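Local coordinates for protein Vng1086c (Halobacterium sp., PDB 2GF4) that is of unknown function but binds a calcium ion and is a mostly helical member of the uncharacterised UPF0058 family, at residues 15-20 with 32-37. Residues are numbered along the deposited sequence; the frame is centred on the assembly and turned at random.
Sequences NIKDQF and AAYEEL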
loop_
_atom_site.group_PDB
_atom_site.type_symbol
_atom_site.label_atom_id
_atom_site.label_comp_id
_atom_site.label_asym_id
_atom_site.label_seq_id
_atom_site.Cartn_x
_atom_site.Cartn_y
_atom_site.Cartn_z
ATOM N N ASN A 15 3.685 9.952 17.264
ATOM C CA ASN A 15 3.001 9.560 18.504
ATOM C C ASN A 15 2.289 8.217 18.230
ATOM O O ASN A 15 2.305 7.362 19.109
ATOM C CB ASN A 15 1.985 10.605 18.923
ATOM C CG ASN A 15 2.646 11.840 19.502
ATOM O OD1 ASN A 15 2.005 12.846 19.734
ATOM N ND2 ASN A 15 3.963 11.751 19.736
ATOM N N ILE A 16 1.675 8.000 17.054
ATOM C CA ILE A 16 1.008 6.718 16.767
ATOM C C ILE A 16 2.064 5.590 16.834
ATOM O O ILE A 16 1.850 4.576 17.512
ATOM C CB ILE A 16 0.362 6.767 15.361
ATOM C CG1 ILE A 16 -0.797 7.769 15.334
ATOM C CG2 ILE A 16 -0.139 5.429 14.997
ATOM C CD1 ILE A 16 -1.965 7.321 16.005
ATOM N N LYS A 17 3.189 5.758 16.132
ATOM C CA LYS A 17 4.261 4.775 16.135
ATOM C C LYS A 17 4.695 4.398 17.536
ATOM O O LYS A 17 4.848 3.213 17.819
ATOM C CB LYS A 17 5.466 5.336 15.427
ATOM C CG LYS A 17 6.612 4.413 15.605
ATOM C CD LYS A 17 7.526 4.512 14.477
ATOM C CE LYS A 17 8.454 5.610 14.725
ATOM N NZ LYS A 17 9.225 5.394 15.949
ATOM N N ASP A 18 4.915 5.391 18.402
ATOM C CA ASP A 18 5.350 5.074 19.752
ATOM C C ASP A 18 4.269 4.331 20.492
ATOM O O ASP A 18 4.580 3.384 21.215
ATOM C CB ASP A 18 5.808 6.345 20.435
ATOM C CG ASP A 18 7.130 6.838 19.850
ATOM O OD1 ASP A 18 7.912 6.020 19.314
ATOM O OD2 ASP A 18 7.429 8.033 19.915
ATOM N N GLN A 19 3.012 4.741 20.303
ATOM C CA GLN A 19 1.843 4.084 20.889
ATOM C C GLN A 19 1.879 2.597 20.474
ATOM O O GLN A 19 1.828 1.724 21.340
ATOM C CB GLN A 19 0.590 4.729 20.312
ATOM C CG GLN A 19 -0.641 4.263 21.008
ATOM C CD GLN A 19 -1.916 4.829 20.437
ATOM O OE1 GLN A 19 -1.922 5.553 19.439
ATOM N NE2 GLN A 19 -3.008 4.482 21.078
ATOM N N PHE A 20 1.957 2.317 19.159
ATOM C CA PHE A 20 1.991 0.950 18.632
ATOM C C PHE A 20 3.142 0.125 19.228
ATOM O O PHE A 20 2.903 -1.004 19.660
ATOM C CB PHE A 20 2.132 1.002 17.102
ATOM C CG PHE A 20 2.300 -0.340 16.441
ATOM C CD1 PHE A 20 1.208 -1.077 16.001
ATOM C CD2 PHE A 20 3.569 -0.854 16.225
ATOM C CE1 PHE A 20 1.402 -2.287 15.346
ATOM C CE2 PHE A 20 3.749 -2.058 15.572
ATOM C CZ PHE A 20 2.671 -2.771 15.138
ATOM N N ALA A 32 10.787 -0.112 10.060
ATOM C CA ALA A 32 12.161 0.011 9.633
ATOM C C ALA A 32 12.391 0.820 8.388
ATOM O O ALA A 32 13.471 1.394 8.255
ATOM C CB ALA A 32 12.746 -1.296 9.505
ATOM N N ALA A 33 11.421 0.907 7.489
ATOM C CA ALA A 33 11.645 1.751 6.328
ATOM C C ALA A 33 11.591 3.232 6.721
ATOM O O ALA A 33 12.364 4.018 6.167
ATOM C CB ALA A 33 10.644 1.488 5.348
ATOM N N TYR A 34 10.687 3.632 7.619
ATOM C CA TYR A 34 10.652 5.028 8.035
ATOM C C TYR A 34 12.005 5.380 8.664
ATOM O O TYR A 34 12.520 6.447 8.368
ATOM C CB TYR A 34 9.543 5.245 9.055
ATOM C CG TYR A 34 9.641 6.540 9.803
ATOM C CD1 TYR A 34 9.195 7.730 9.241
ATOM C CD2 TYR A 34 10.135 6.562 11.099
ATOM C CE1 TYR A 34 9.233 8.886 9.949
ATOM C CE2 TYR A 34 10.185 7.715 11.806
ATOM C CZ TYR A 34 9.725 8.862 11.223
ATOM O OH TYR A 34 9.787 10.031 11.914
ATOM N N GLU A 35 12.591 4.516 9.496
ATOM C CA GLU A 35 13.872 4.863 10.115
ATOM C C GLU A 35 15.000 4.994 9.092
ATOM O O GLU A 35 15.923 5.768 9.315
ATOM C CB GLU A 35 14.215 3.833 11.183
ATOM C CG GLU A 35 13.099 3.629 12.211
ATOM C CD GLU A 35 13.040 4.726 13.240
ATOM O OE1 GLU A 35 14.006 5.509 13.319
ATOM O OE2 GLU A 35 12.051 4.827 14.004
ATOM N N GLU A 36 14.946 4.256 7.984
ATOM C CA GLU A 36 15.979 4.401 6.961
ATOM C C GLU A 36 15.923 5.794 6.368
ATOM O O GLU A 36 16.953 6.324 5.978
ATOM C CB GLU A 36 15.756 3.427 5.822
ATOM C CG GLU A 36 15.941 2.004 6.228
ATOM C CD GLU A 36 15.723 1.051 5.076
ATOM O OE1 GLU A 36 15.696 1.493 3.901
ATOM O OE2 GLU A 36 15.594 -0.162 5.330
ATOM N N LEU A 37 14.744 6.386 6.256
ATOM C CA LEU A 37 14.664 7.713 5.675
ATOM C C LEU A 37 15.386 8.764 6.529
ATOM O O LEU A 37 15.938 9.717 5.988
ATOM C CB LEU A 37 13.187 8.086 5.525
ATOM C CG LEU A 37 12.888 9.529 5.107
ATOM C CD1 LEU A 37 13.426 9.718 3.755
ATOM C CD2 LEU A 37 11.429 9.816 5.104
#
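A lysine-centred salt-bridge network joins helix 3-21 to the short helix 32-37, with Lys17 reaching across to Tyr34 and Glu35. The two backbones stay well apart, the nearest CA atoms, those of Lys17 and Tyr34, being 10.3 Å from each other, which leaves side chains alone to span the gap. The CG of Lys17 stands anti to the backbone N (chi1 172°), which sends the chain out toward the short helix before bends at chi3 and chi4 turn the ammonium group aside. At that bend CE comes obliquely against the Tyr34 ring, 4.0 Å from CE2. OE2 of Glu35 lies at the edge of the same ring, in its plane, and 3.8 Å from Lys17 CE. NZ then meets OE2 of Glu35 at 3.5 Å, a salt bridge whose hydrogen bond is weak. Behind it, on its own helix, Asp18 gives a second, long salt bridge, with OD1 3.7 Å from NZ. The cation thus sits between two carboxylates whose facing oxygens, Asp18 OD1 and Glu35 OE2, are 6.8 Å apart, and it probably offsets their mutual repulsion. In this all-helical subunit the loop between the two helices adds Phe31 against Lys17, while helix 48-71 packs on Tyr34 through Ala54 and Leu58. The phenol of Tyr34 is tied back to helix 3-21 by a hydrogen bond between Tyr34 OH and His10 NE2, so the ring bridges the same two helices as the salt bridge does. The calcium site, formed by Asp38 and Glu40, is close by: the nearest side-chain atom of Glu35 lies about 4 Å from the ion.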